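Side-chain contacts in amidohydrolase family protein (Acinetobacter baumannii, PDB 4I6K), which probably hydrolyses 2-pyrone-4,6-dicarboxylate, as a (beta/alpha)8-barrel enzyme of the amidohydrolase family: residues A[124-129]-A[159-164]; A[164-169]-A[205-210]; A[188-191]-A[195-198]; A[233-238]-A[274-279]. One frame throughout, in Å; residues are numbered along the deposited sequence.

Contact 1 (A[124-129]-A[159-164]); sequences LNLFGL and PKYLVQ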
loop_
_atom_site.group_PDB
_atom_site.type_symbol
_atom_site.label_atom_id
_atom_site.label_comp_id
_atom_site.label_asym_id
_atom_site.label_seq_id
_atom_site.Cartn_x
_atom_site.Cartn_y
_atom_site.Cartn_z
ATOM N N LEU A 124 2.442 -8.094 2.118
ATOM C CA LEU A 124 1.604 -9.256 2.394
ATOM C C LEU A 124 0.201 -8.964 1.883
ATOM O O LEU A 124 -0.597 -8.332 2.576
ATOM C CB LEU A 124 1.554 -9.535 3.897
ATOM C CG LEU A 124 2.720 -10.306 4.512
ATOM C CD1 LEU A 124 2.840 -9.993 6.001
ATOM C CD2 LEU A 124 2.539 -11.800 4.287
ATOM N N ASN A 125 -0.086 -9.397 0.657
ATOM C CA ASN A 125 -1.397 -9.187 0.067
ATOM C C ASN A 125 -2.190 -10.457 0.242
ATOM O O ASN A 125 -2.028 -11.404 -0.514
ATOM C CB ASN A 125 -1.272 -8.832 -1.411
ATOM C CG ASN A 125 -2.582 -8.372 -2.009
ATOM O OD1 ASN A 125 -3.618 -8.373 -1.339
ATOM N ND2 ASN A 125 -2.544 -7.965 -3.273
ATOM N N LEU A 126 -3.046 -10.474 1.256
ATOM C CA LEU A 126 -3.648 -11.723 1.710
ATOM C C LEU A 126 -5.091 -11.909 1.300
ATOM O O LEU A 126 -5.742 -12.839 1.756
ATOM C CB LEU A 126 -3.529 -11.857 3.228
ATOM C CG LEU A 126 -2.090 -11.899 3.735
ATOM C CD1 LEU A 126 -2.105 -11.989 5.243
ATOM C CD2 LEU A 126 -1.335 -13.058 3.105
ATOM N N PHE A 127 -5.603 -11.037 0.443
ATOM C CA PHE A 127 -6.946 -11.245 -0.049
ATOM C C PHE A 127 -7.030 -12.539 -0.843
ATOM O O PHE A 127 -6.139 -12.840 -1.647
ATOM C CB PHE A 127 -7.430 -10.053 -0.861
ATOM C CG PHE A 127 -8.033 -8.983 -0.020
ATOM C CD1 PHE A 127 -9.394 -8.980 0.243
ATOM C CD2 PHE A 127 -7.237 -8.002 0.553
ATOM C CE1 PHE A 127 -9.959 -7.994 1.050
ATOM C CE2 PHE A 127 -7.791 -7.014 1.352
ATOM C CZ PHE A 127 -9.157 -7.008 1.600
ATOM N N GLY A 128 -8.093 -13.309 -0.587
ATOM C CA GLY A 128 -8.336 -14.585 -1.267
ATOM C C GLY A 128 -7.342 -15.655 -0.857
ATOM O O GLY A 128 -7.258 -16.715 -1.480
ATOM N N LEU A 129 -6.583 -15.385 0.198
ATOM C CA LEU A 129 -5.544 -16.314 0.633
ATOM C C LEU A 129 -5.685 -16.661 2.105
ATOM O O LEU A 129 -6.494 -16.067 2.823
ATOM C CB LEU A 129 -4.162 -15.718 0.380
ATOM C CG LEU A 129 -3.823 -15.459 -1.088
ATOM C CD1 LEU A 129 -2.601 -14.577 -1.171
ATOM C CD2 LEU A 129 -3.611 -16.769 -1.830
ATOM N N PRO A 159 -9.837 -6.814 7.879
ATOM C CA PRO A 159 -9.683 -6.559 9.300
ATOM C C PRO A 159 -9.553 -7.835 10.145
ATOM O O PRO A 159 -8.787 -7.856 11.110
ATOM C CB PRO A 159 -10.931 -5.753 9.636
ATOM C CG PRO A 159 -11.116 -4.907 8.384
ATOM C CD PRO A 159 -10.820 -5.902 7.257
ATOM N N LYS A 160 -10.264 -8.893 9.772
ATOM C CA LYS A 160 -10.169 -10.148 10.498
ATOM C C LYS A 160 -8.754 -10.729 10.427
ATOM O O LYS A 160 -8.353 -11.505 11.286
ATOM C CB LYS A 160 -11.203 -11.151 9.975
ATOM C CG LYS A 160 -10.960 -11.653 8.555
ATOM C CD LYS A 160 -12.098 -12.570 8.120
ATOM C CE LYS A 160 -12.132 -12.831 6.619
ATOM N NZ LYS A 160 -11.538 -14.148 6.245
ATOM N N TYR A 161 -8.006 -10.335 9.400
ATOM C CA TYR A 161 -6.644 -10.801 9.212
ATOM C C TYR A 161 -5.680 -9.845 9.904
ATOM O O TYR A 161 -4.702 -10.274 10.547
ATOM C CB TYR A 161 -6.317 -10.885 7.718
ATOM C CG TYR A 161 -6.671 -12.203 7.042
ATOM C CD1 TYR A 161 -6.175 -12.499 5.780
ATOM C CD2 TYR A 161 -7.500 -13.147 7.659
ATOM C CE1 TYR A 161 -6.478 -13.692 5.142
ATOM C CE2 TYR A 161 -7.816 -14.363 7.020
ATOM C CZ TYR A 161 -7.295 -14.622 5.751
ATOM O OH TYR A 161 -7.569 -15.806 5.067
ATOM N N LEU A 162 -5.961 -8.548 9.773
ATOM C CA LEU A 162 -5.114 -7.518 10.377
ATOM C C LEU A 162 -5.054 -7.661 11.892
ATOM O O LEU A 162 -3.992 -7.482 12.488
ATOM C CB LEU A 162 -5.604 -6.114 10.011
ATOM C CG LEU A 162 -5.601 -5.749 8.532
ATOM C CD1 LEU A 162 -6.403 -4.472 8.281
ATOM C CD2 LEU A 162 -4.175 -5.594 8.062
ATOM N N VAL A 163 -6.192 -7.970 12.513
ATOM C CA VAL A 163 -6.255 -8.138 13.966
ATOM C C VAL A 163 -5.301 -9.250 14.434
ATOM O O VAL A 163 -4.841 -9.271 15.585
ATOM C CB VAL A 163 -7.681 -8.466 14.422
ATOM C CG1 VAL A 163 -7.678 -8.901 15.878
ATOM C CG2 VAL A 163 -8.610 -7.271 14.200
ATOM N N GLN A 164 -5.004 -10.152 13.505
ATOM C CA GLN A 164 -4.156 -11.314 13.727
ATOM C C GLN A 164 -2.688 -10.997 13.520
ATOM O O GLN A 164 -1.813 -11.514 14.218
ATOM C CB GLN A 164 -4.510 -12.344 12.671
ATOM C CG GLN A 164 -4.285 -13.731 13.087
ATOM C CD GLN A 164 -5.470 -14.249 13.817
ATOM O OE1 GLN A 164 -5.876 -13.692 14.841
ATOM N NE2 GLN A 164 -6.058 -15.317 13.293
#

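Contact 2 (A[164-169]-A[205-210]); sequences QLLPQL and KQHWIK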
loop_
_atom_site.group_PDB
_atom_site.type_symbol
_atom_site.label_atom_id
_atom_site.label_comp_id
_atom_site.label_asym_id
_atom_site.label_seq_id
_atom_site.Cartn_x
_atom_site.Cartn_y
_atom_site.Cartn_z
ATOM N N GLN A 164 -5.004 -10.152 13.505
ATOM C CA GLN A 164 -4.156 -11.314 13.727
ATOM C C GLN A 164 -2.688 -10.997 13.520
ATOM O O GLN A 164 -1.813 -11.514 14.218
ATOM C CB GLN A 164 -4.510 -12.344 12.671
ATOM C CG GLN A 164 -4.285 -13.731 13.087
ATOM C CD GLN A 164 -5.470 -14.249 13.817
ATOM O OE1 GLN A 164 -5.876 -13.692 14.841
ATOM N NE2 GLN A 164 -6.058 -15.317 13.293
ATOM N N LEU A 165 -2.426 -10.161 12.521
ATOM C CA LEU A 165 -1.069 -9.889 12.062
ATOM C C LEU A 165 -0.322 -8.868 12.904
ATOM O O LEU A 165 0.853 -9.057 13.225
ATOM C CB LEU A 165 -1.107 -9.418 10.609
ATOM C CG LEU A 165 -1.564 -10.485 9.614
ATOM C CD1 LEU A 165 -2.080 -9.845 8.342
ATOM C CD2 LEU A 165 -0.411 -11.434 9.335
ATOM N N LEU A 166 -0.999 -7.783 13.248
ATOM C CA LEU A 166 -0.344 -6.695 13.956
ATOM C C LEU A 166 0.358 -7.183 15.224
ATOM O O LEU A 166 1.505 -6.804 15.489
ATOM C CB LEU A 166 -1.340 -5.569 14.275
ATOM C CG LEU A 166 -1.810 -4.680 13.106
ATOM C CD1 LEU A 166 -2.164 -3.263 13.570
ATOM C CD2 LEU A 166 -0.757 -4.609 12.024
ATOM N N PRO A 167 -0.330 -8.015 16.025
ATOM C CA PRO A 167 0.283 -8.500 17.262
ATOM C C PRO A 167 1.619 -9.191 17.023
ATOM O O PRO A 167 2.543 -9.003 17.796
ATOM C CB PRO A 167 -0.754 -9.491 17.797
ATOM C CG PRO A 167 -2.036 -8.926 17.357
ATOM C CD PRO A 167 -1.759 -8.366 15.959
ATOM N N GLN A 168 1.722 -9.980 15.961
ATOM C CA GLN A 168 2.990 -10.637 15.615
ATOM C C GLN A 168 4.051 -9.654 15.119
ATOM O O GLN A 168 5.252 -9.767 15.445
ATOM C CB GLN A 168 2.740 -11.729 14.573
ATOM C CG GLN A 168 2.365 -13.043 15.223
ATOM C CD GLN A 168 1.317 -13.811 14.452
ATOM O OE1 GLN A 168 0.687 -14.720 14.994
ATOM N NE2 GLN A 168 1.118 -13.454 13.186
ATOM N N LEU A 169 3.597 -8.678 14.341
ATOM C CA LEU A 169 4.491 -7.683 13.795
ATOM C C LEU A 169 4.946 -6.703 14.893
ATOM O O LEU A 169 5.959 -6.014 14.742
ATOM C CB LEU A 169 3.827 -6.990 12.600
ATOM C CG LEU A 169 3.477 -7.956 11.444
ATOM C CD1 LEU A 169 2.799 -7.262 10.263
ATOM C CD2 LEU A 169 4.708 -8.694 10.958
ATOM N N LYS A 205 3.912 4.607 17.070
ATOM C CA LYS A 205 5.362 4.454 16.903
ATOM C C LYS A 205 5.736 3.463 15.813
ATOM O O LYS A 205 6.919 3.287 15.520
ATOM C CB LYS A 205 6.024 3.995 18.209
ATOM C CG LYS A 205 6.330 5.099 19.231
ATOM C CD LYS A 205 7.396 6.052 18.712
ATOM C CE LYS A 205 8.569 6.151 19.677
ATOM N NZ LYS A 205 8.135 6.055 21.096
ATOM N N GLN A 206 4.747 2.794 15.225
ATOM C CA GLN A 206 5.066 1.765 14.234
ATOM C C GLN A 206 4.203 1.714 12.985
ATOM O O GLN A 206 4.696 1.362 11.905
ATOM C CB GLN A 206 5.083 0.374 14.853
ATOM C CG GLN A 206 5.360 -0.693 13.805
ATOM C CD GLN A 206 5.301 -2.093 14.370
ATOM O OE1 GLN A 206 4.451 -2.405 15.209
ATOM N NE2 GLN A 206 6.203 -2.945 13.915
ATOM N N HIS A 207 2.923 2.028 13.127
ATOM C CA HIS A 207 1.985 1.789 12.033
ATOM C C HIS A 207 1.681 3.015 11.203
ATOM O O HIS A 207 1.574 4.111 11.741
ATOM C CB HIS A 207 0.686 1.201 12.566
ATOM C CG HIS A 207 0.879 -0.089 13.284
ATOM N ND1 HIS A 207 0.860 -0.183 14.659
ATOM C CD2 HIS A 207 1.128 -1.334 12.823
ATOM C CE1 HIS A 207 1.068 -1.438 15.012
ATOM N NE2 HIS A 207 1.236 -2.157 13.918
ATOM N N TRP A 208 1.547 2.805 9.891
ATOM C CA TRP A 208 1.161 3.844 8.935
ATOM C C TRP A 208 -0.075 3.367 8.186
ATOM O O TRP A 208 -0.215 2.168 7.907
ATOM C CB TRP A 208 2.273 4.104 7.912
ATOM C CG TRP A 208 3.573 4.522 8.500
ATOM C CD1 TRP A 208 4.426 3.752 9.238
ATOM C CD2 TRP A 208 4.181 5.819 8.403
ATOM N NE1 TRP A 208 5.526 4.494 9.617
ATOM C CE2 TRP A 208 5.405 5.761 9.103
ATOM C CE3 TRP A 208 3.811 7.019 7.789
ATOM C CZ2 TRP A 208 6.258 6.863 9.210
ATOM C CZ3 TRP A 208 4.667 8.120 7.897
ATOM C CH2 TRP A 208 5.870 8.031 8.602
ATOM N N ILE A 209 -0.958 4.303 7.843
ATOM C CA ILE A 209 -2.144 3.953 7.071
ATOM C C ILE A 209 -2.247 4.728 5.763
ATOM O O ILE A 209 -2.067 5.959 5.733
ATOM C CB ILE A 209 -3.426 4.188 7.865
ATOM C CG1 ILE A 209 -3.374 3.407 9.168
ATOM C CG2 ILE A 209 -4.616 3.767 7.033
ATOM C CD1 ILE A 209 -4.340 3.906 10.200
ATOM N N LYS A 210 -2.530 3.993 4.687
ATOM C CA LYS A 210 -2.741 4.583 3.372
ATOM C C LYS A 210 -4.206 4.964 3.238
ATOM O O LYS A 210 -5.077 4.121 3.440
ATOM C CB LYS A 210 -2.365 3.591 2.263
ATOM C CG LYS A 210 -0.958 3.012 2.349
ATOM C CD LYS A 210 -0.348 2.923 0.960
ATOM C CE LYS A 210 0.774 1.918 0.896
ATOM N NZ LYS A 210 1.416 1.935 -0.456
HETATM O O HOH W 1 2.557 -4.589 14.254
#

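Contact 3 (A[188-191]-A[195-198]); sequences KGIE and YQKF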
loop_
_atom_site.group_PDB
_atom_site.type_symbol
_atom_site.label_atom_id
_atom_site.label_comp_id
_atom_site.label_asym_id
_atom_site.label_seq_id
_atom_site.Cartn_x
_atom_site.Cartn_y
_atom_site.Cartn_z
ATOM N N LYS A 188 -19.935 -5.036 7.317
ATOM C CA LYS A 188 -19.860 -4.810 8.760
ATOM C C LYS A 188 -19.422 -3.383 9.114
ATOM O O LYS A 188 -19.687 -2.899 10.219
ATOM C CB LYS A 188 -18.924 -5.846 9.400
ATOM C CG LYS A 188 -19.507 -7.277 9.497
ATOM C CD LYS A 188 -18.385 -8.332 9.533
ATOM C CE LYS A 188 -18.784 -9.613 10.270
ATOM N NZ LYS A 188 -18.383 -9.583 11.718
ATOM N N GLY A 189 -18.755 -2.709 8.178
ATOM C CA GLY A 189 -18.398 -1.295 8.349
ATOM C C GLY A 189 -17.422 -0.965 9.476
ATOM O O GLY A 189 -16.674 -1.825 9.971
ATOM N N ILE A 190 -17.435 0.303 9.867
ATOM C CA ILE A 190 -16.578 0.836 10.920
ATOM C C ILE A 190 -16.768 0.119 12.250
ATOM O O ILE A 190 -15.795 -0.217 12.921
ATOM C CB ILE A 190 -16.848 2.346 11.130
ATOM C CG1 ILE A 190 -16.550 3.124 9.843
ATOM C CG2 ILE A 190 -16.033 2.901 12.296
ATOM C CD1 ILE A 190 -15.089 3.201 9.498
ATOM N N GLU A 191 -18.025 -0.105 12.629
ATOM C CA GLU A 191 -18.358 -0.745 13.904
ATOM C C GLU A 191 -18.045 -2.241 13.885
ATOM O O GLU A 191 -18.180 -2.939 14.893
ATOM C CB GLU A 191 -19.837 -0.533 14.239
ATOM C CG GLU A 191 -20.273 0.916 14.274
ATOM C CD GLU A 191 -19.431 1.768 15.218
ATOM O OE1 GLU A 191 -18.586 1.209 15.953
ATOM O OE2 GLU A 191 -19.620 3.005 15.228
ATOM N N TYR A 195 -12.715 -4.415 13.000
ATOM C CA TYR A 195 -12.113 -3.147 12.648
ATOM C C TYR A 195 -11.762 -2.375 13.907
ATOM O O TYR A 195 -10.723 -1.695 13.973
ATOM C CB TYR A 195 -13.022 -2.306 11.753
ATOM C CG TYR A 195 -12.258 -1.169 11.097
ATOM C CD1 TYR A 195 -11.288 -1.431 10.140
ATOM C CD2 TYR A 195 -12.486 0.158 11.454
ATOM C CE1 TYR A 195 -10.579 -0.416 9.542
ATOM C CE2 TYR A 195 -11.783 1.178 10.862
ATOM C CZ TYR A 195 -10.827 0.880 9.908
ATOM O OH TYR A 195 -10.111 1.885 9.308
ATOM N N GLN A 196 -12.642 -2.477 14.903
ATOM C CA GLN A 196 -12.437 -1.804 16.166
ATOM C C GLN A 196 -11.193 -2.359 16.839
ATOM O O GLN A 196 -10.390 -1.606 17.377
ATOM C CB GLN A 196 -13.658 -1.959 17.086
ATOM C CG GLN A 196 -14.897 -1.204 16.632
ATOM C CD GLN A 196 -14.696 0.309 16.601
ATOM O OE1 GLN A 196 -14.298 0.915 17.591
ATOM N NE2 GLN A 196 -14.979 0.923 15.456
ATOM N N LYS A 197 -11.042 -3.679 16.829
ATOM C CA LYS A 197 -9.867 -4.285 17.436
ATOM C C LYS A 197 -8.623 -3.790 16.713
ATOM O O LYS A 197 -7.650 -3.358 17.341
ATOM C CB LYS A 197 -9.950 -5.807 17.377
ATOM C CG LYS A 197 -8.724 -6.516 17.963
ATOM C CD LYS A 197 -8.763 -6.611 19.483
ATOM C CE LYS A 197 -9.287 -7.972 19.936
ATOM N NZ LYS A 197 -9.278 -8.118 21.422
ATOM N N PHE A 198 -8.675 -3.841 15.382
ATOM C CA PHE A 198 -7.594 -3.359 14.516
ATOM C C PHE A 198 -7.136 -1.970 14.932
ATOM O O PHE A 198 -5.951 -1.736 15.153
ATOM C CB PHE A 198 -8.064 -3.362 13.052
ATOM C CG PHE A 198 -7.335 -2.388 12.169
ATOM C CD1 PHE A 198 -7.980 -1.274 11.662
ATOM C CD2 PHE A 198 -6.005 -2.586 11.838
ATOM C CE1 PHE A 198 -7.309 -0.382 10.838
ATOM C CE2 PHE A 198 -5.331 -1.693 11.025
ATOM C CZ PHE A 198 -5.981 -0.592 10.526
#

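Contact 4 (A[233-238]-A[274-279]); sequences IFKEKG and KHEQCL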
loop_
_atom_site.group_PDB
_atom_site.type_symbol
_atom_site.label_atom_id
_atom_site.label_comp_id
_atom_site.label_asym_id
_atom_site.label_seq_id
_atom_site.Cartn_x
_atom_site.Cartn_y
_atom_site.Cartn_z
ATOM N N ILE A 233 -11.413 9.068 12.546
ATOM C CA ILE A 233 -10.924 8.194 13.611
ATOM C C ILE A 233 -9.393 8.263 13.717
ATOM O O ILE A 233 -8.852 8.570 14.772
ATOM C CB ILE A 233 -11.406 6.754 13.393
ATOM C CG1 ILE A 233 -12.925 6.695 13.548
ATOM C CG2 ILE A 233 -10.739 5.789 14.363
ATOM C CD1 ILE A 233 -13.520 5.330 13.256
ATOM N N PHE A 234 -8.696 8.010 12.611
ATOM C CA PHE A 234 -7.230 8.124 12.576
ATOM C C PHE A 234 -6.750 9.435 13.200
ATOM O O PHE A 234 -5.784 9.462 13.971
ATOM C CB PHE A 234 -6.712 8.050 11.137
ATOM C CG PHE A 234 -7.123 6.802 10.399
ATOM C CD1 PHE A 234 -7.503 5.659 11.092
ATOM C CD2 PHE A 234 -7.103 6.763 9.004
ATOM C CE1 PHE A 234 -7.864 4.498 10.405
ATOM C CE2 PHE A 234 -7.460 5.608 8.310
ATOM C CZ PHE A 234 -7.844 4.478 9.017
ATOM N N LYS A 235 -7.421 10.525 12.838
ATOM C CA LYS A 235 -7.085 11.835 13.366
ATOM C C LYS A 235 -7.156 11.845 14.887
ATOM O O LYS A 235 -6.190 12.212 15.558
ATOM C CB LYS A 235 -8.045 12.888 12.828
ATOM C CG LYS A 235 -7.375 14.183 12.469
ATOM C CD LYS A 235 -7.267 14.285 10.960
ATOM C CE LYS A 235 -8.631 14.571 10.340
ATOM N NZ LYS A 235 -9.053 16.002 10.488
ATOM N N GLU A 236 -8.304 11.452 15.429
ATOM C CA GLU A 236 -8.514 11.518 16.867
ATOM C C GLU A 236 -7.583 10.577 17.622
ATOM O O GLU A 236 -7.266 10.811 18.791
ATOM C CB GLU A 236 -9.962 11.201 17.195
ATOM C CG GLU A 236 -10.927 12.085 16.442
ATOM C CD GLU A 236 -12.197 11.354 16.045
ATOM O OE1 GLU A 236 -12.364 10.179 16.445
ATOM O OE2 GLU A 236 -13.023 11.955 15.323
ATOM N N LYS A 237 -7.134 9.514 16.959
ATOM C CA LYS A 237 -6.276 8.550 17.632
ATOM C C LYS A 237 -4.873 9.134 17.761
ATOM O O LYS A 237 -4.063 8.648 18.543
ATOM C CB LYS A 237 -6.257 7.211 16.895
ATOM C CG LYS A 237 -7.518 6.377 17.131
ATOM C CD LYS A 237 -7.468 4.994 16.445
ATOM C CE LYS A 237 -6.422 4.020 17.052
ATOM N NZ LYS A 237 -6.532 3.802 18.534
ATOM N N GLY A 238 -4.604 10.191 16.999
ATOM C CA GLY A 238 -3.279 10.819 16.978
ATOM C C GLY A 238 -2.350 10.418 15.834
ATOM O O GLY A 238 -1.130 10.615 15.918
ATOM N N LYS A 274 -6.119 21.798 3.944
ATOM C CA LYS A 274 -4.929 21.800 3.096
ATOM C C LYS A 274 -3.606 21.671 3.862
ATOM O O LYS A 274 -2.602 21.224 3.304
ATOM C CB LYS A 274 -4.901 23.025 2.167
ATOM C CG LYS A 274 -3.684 23.024 1.222
ATOM C CD LYS A 274 -3.398 24.394 0.595
ATOM C CE LYS A 274 -1.970 24.477 0.028
ATOM N NZ LYS A 274 -0.917 24.601 1.089
ATOM N N HIS A 275 -3.592 22.069 5.130
ATOM C CA HIS A 275 -2.435 21.809 5.966
ATOM C C HIS A 275 -2.271 20.296 6.076
ATOM O O HIS A 275 -1.162 19.773 5.947
ATOM C CB HIS A 275 -2.592 22.418 7.362
ATOM C CG HIS A 275 -3.016 23.856 7.355
ATOM N ND1 HIS A 275 -2.289 24.846 6.723
ATOM C CD2 HIS A 275 -4.084 24.475 7.915
ATOM C CE1 HIS A 275 -2.896 26.008 6.887
ATOM N NE2 HIS A 275 -3.987 25.811 7.607
ATOM N N GLU A 276 -3.383 19.601 6.316
ATOM C CA GLU A 276 -3.375 18.147 6.417
ATOM C C GLU A 276 -3.029 17.465 5.092
ATOM O O GLU A 276 -2.359 16.423 5.060
ATOM C CB GLU A 276 -4.714 17.647 6.926
ATOM C CG GLU A 276 -4.989 18.068 8.345
ATOM C CD GLU A 276 -6.367 17.642 8.801
ATOM O OE1 GLU A 276 -7.057 16.953 8.019
ATOM O OE2 GLU A 276 -6.765 18.003 9.932
ATOM N N GLN A 277 -3.490 18.050 3.995
ATOM C CA GLN A 277 -3.112 17.548 2.685
ATOM C C GLN A 277 -1.592 17.639 2.498
ATOM O O GLN A 277 -0.977 16.732 1.941
ATOM C CB GLN A 277 -3.861 18.291 1.577
ATOM C CG GLN A 277 -5.369 17.989 1.497
ATOM C CD GLN A 277 -6.085 18.876 0.482
ATOM O OE1 GLN A 277 -5.460 19.709 -0.166
ATOM N NE2 GLN A 277 -7.394 18.699 0.345
ATOM N N CYS A 278 -0.988 18.719 2.985
ATOM C CA CYS A 278 0.456 18.878 2.876
ATOM C C CYS A 278 1.219 17.784 3.639
ATOM O O CYS A 278 2.182 17.217 3.115
ATOM C CB CYS A 278 0.883 20.283 3.319
ATOM S SG CYS A 278 0.355 21.622 2.187
ATOM N N LEU A 279 0.786 17.475 4.858
ATOM C CA LEU A 279 1.442 16.435 5.636
ATOM C C LEU A 279 1.305 15.119 4.904
ATOM O O LEU A 279 2.274 14.376 4.741
ATOM C CB LEU A 279 0.806 16.297 7.016
ATOM C CG LEU A 279 1.156 17.281 8.132
ATOM C CD1 LEU A 279 0.511 16.789 9.410
ATOM C CD2 LEU A 279 2.663 17.416 8.319
#

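Contact 1 (A[124-129]-A[159-164])
Y161 reaches from the first turns of helix 159-169 to the loop after strand 119-125 and gives its phenol hydrogen to the carbonyl oxygen of L129. The bond is short, 2.5 Å from OH to L129 O. The acceptor lies in the ring plane at the edge, and the hydroxyl lies in the carbonyl plane with a C=O...O angle of 149°. Beside this bond, the CD1-CE1 edge of the same ring runs past L126: L126 CB sits 3.7 Å from Y161 CD1, and L126 O is 3.6 Å from Y161 CE1, again near the ring plane. The phenol sets out from the helix with CG beside the backbone N, opposite the carbonyl carbon (chi1 -88°), and spans the gap with its full length.

The acceptor belongs to a type II turn from L126 to L129, closed by L129 N to L126 O at 3.1 Å, with G128 supplying the positive phi that this turn needs. L131 touches the flank of Y161. Just before the turn, N125 bonds through OD1 to H156 and through ND2 to the bound citrate, which probably comes from the crystallisation liquor and may mark the active-site pocket. The chemistry is that of a hydroxyl fastening a main-chain carbonyl: Y161 ties the turn after strand 119-125 to helix 159-169 through L129 O, while the end of the L129 side chain leads away from the helix.

Contact 2 (A[164-169]-A[205-210])
The imidazole of H207 has L166 over one face and its own neighbour Q206 over the other. L166 CD1 stands 3.6 Å above the ring plane, displaced toward the rim, in a CH-pi contact whose carbon is 3.9 Å from the centroid of the H207 ring and 25° off the normal. The second methyl, L166 CD2, lies off the NE2 rim, 3.7 Å from H207 NE2. On the opposite face lies Q206 CB, farther off and likewise toward the rim. Both ring nitrogens have polar partners: ND1 is hydrogen-bonded to the backbone N of N203, while NE2 lies 2.8 Å from the oxygen of water 1. That water also bonds L166 O in the helix and Q206 OE1, joining the two segments.

The amide of Q206 reaches the last turn of helix 159-169. Its NE2 bonds L169 O at 3.2 Å, nearly straight at 170°, with the acceptor close to the amide plane but the donor well above the carbonyl plane. CG set opposite the backbone N (chi1 178°) and an extended chain beyond it carry the amide that far; NE2 also bonds F174 O, so two carbonyls grip this group. All four residues are buried where the end of helix 159-169 packs beside the start of strand 207-210, with V176 of strand 176-178 touching L169, Q206 and H207, and L201 of helix 193-201 against L166.

Contact 3 (A[188-191]-A[195-198])
I190 and Y195 lie side by side and point the same way, but the two ends of the isoleucine meet the phenol ring differently. Its CD1 lies well off the ring plane, 4.1 Å from Y195 CE2, whereas the carbonyl oxygen of I190 is at the CD2 edge near the plane, 3.6 Å from Y195 CD2. The ring leaves the helix with CG opposite the backbone N (chi1 -165°), which directs it toward I190. Nearer its root, the methylene is met by a second carbonyl, with Y195 CB 4.1 Å from G189 O.

The Q196 side chain comes across that of I190 at a slant and takes the same carbonyl from another direction. Q196 NE2 donates to I190 O at 2.9 Å, with an N-H...O angle of 165°; the acceptor is almost in the amide plane, yet the donor sits well out of the carbonyl plane and so misses the lone pairs. A bend at chi2 of Q196 folds the amide back toward the loop.

This is the stretch that links strand 176-178 to helix 193-201 in the barrel, and the contact fastens the end of the loop to the opening turns of the helix that follows it. G189 takes a positive phi there.

E191 and Q196 also run alongside each other with matching direction, the carboxylate and amide planes turned 31° apart and E191 OE1 3.7 Å from Q196 NE2. Beyond the pair, the hydroxyl of Y195 bonds F181 O, and helix 222-237 packs against both apolar groups, I233 on I190 and F234 on Y195.

Contact 4 (A[233-238]-A[274-279])
K235 and E276 approach each other from opposite directions and join in a salt bridge that carries the whole contact. The ammonium faces both carboxylate oxygens unequally: K235 NZ bonds E276 OE2 at 3.1 Å, on the syn side and 19° out of the carboxylate plane, and E276 OE1 more weakly at 3.3 Å. The lysine is folded at chi2, chi3 and chi4, a bent chain that brings its methylenes along the acid as well, with K235 CE 3.7 Å from E276 OE1. E276 instead stretches straight out beyond CG (chi2 176°).

A second kind of bond fixes the acid. The hydroxyl of Y231, one turn earlier on helix 222-237, bonds E276 OE1, so the same helix grips the carboxylate twice. Such a pair of partners would be expected to favour the ionised acid, as would its place in the first turn of helix 274-289.

In the barrel, the salt bridge joins the end of helix 222-237, which follows strand 207-210 in the chain, to the C-terminal helix 274-289 at the protein surface. The former helix ends in a Schellman motif, in which G238 takes positive phi and its N bonds K235 O at 2.9 Å.

Apolar packing comes from the neighbouring loop: L240 touches the K235 side chain and also L279, one turn along from E276 on the helix it belongs to.

In chain order the contacts run 1, 2, 3, 4 by first segment, with contact 3 nested inside the span that contact 2 closes. Contacts 1 and 2 share Q164 and helix 159-169, their centres about 12 Å apart, and both reach the eight-stranded parallel sheet of the barrel. Contact 3, about 14 Å from contact 1, adds the next helix, 193-201, whose F198 packs on L162 and L166. Contacts 3 and 4 meet where Y195 and I190 touch F234 and I233, though their centres are 20 Å apart; I209 touches F234 too. Contact 4 lies farthest from contact 1, at about 25 Å. Together they tie helices 159-169, 193-201, 222-237 and 274-289 to neighbouring parts of the barrel.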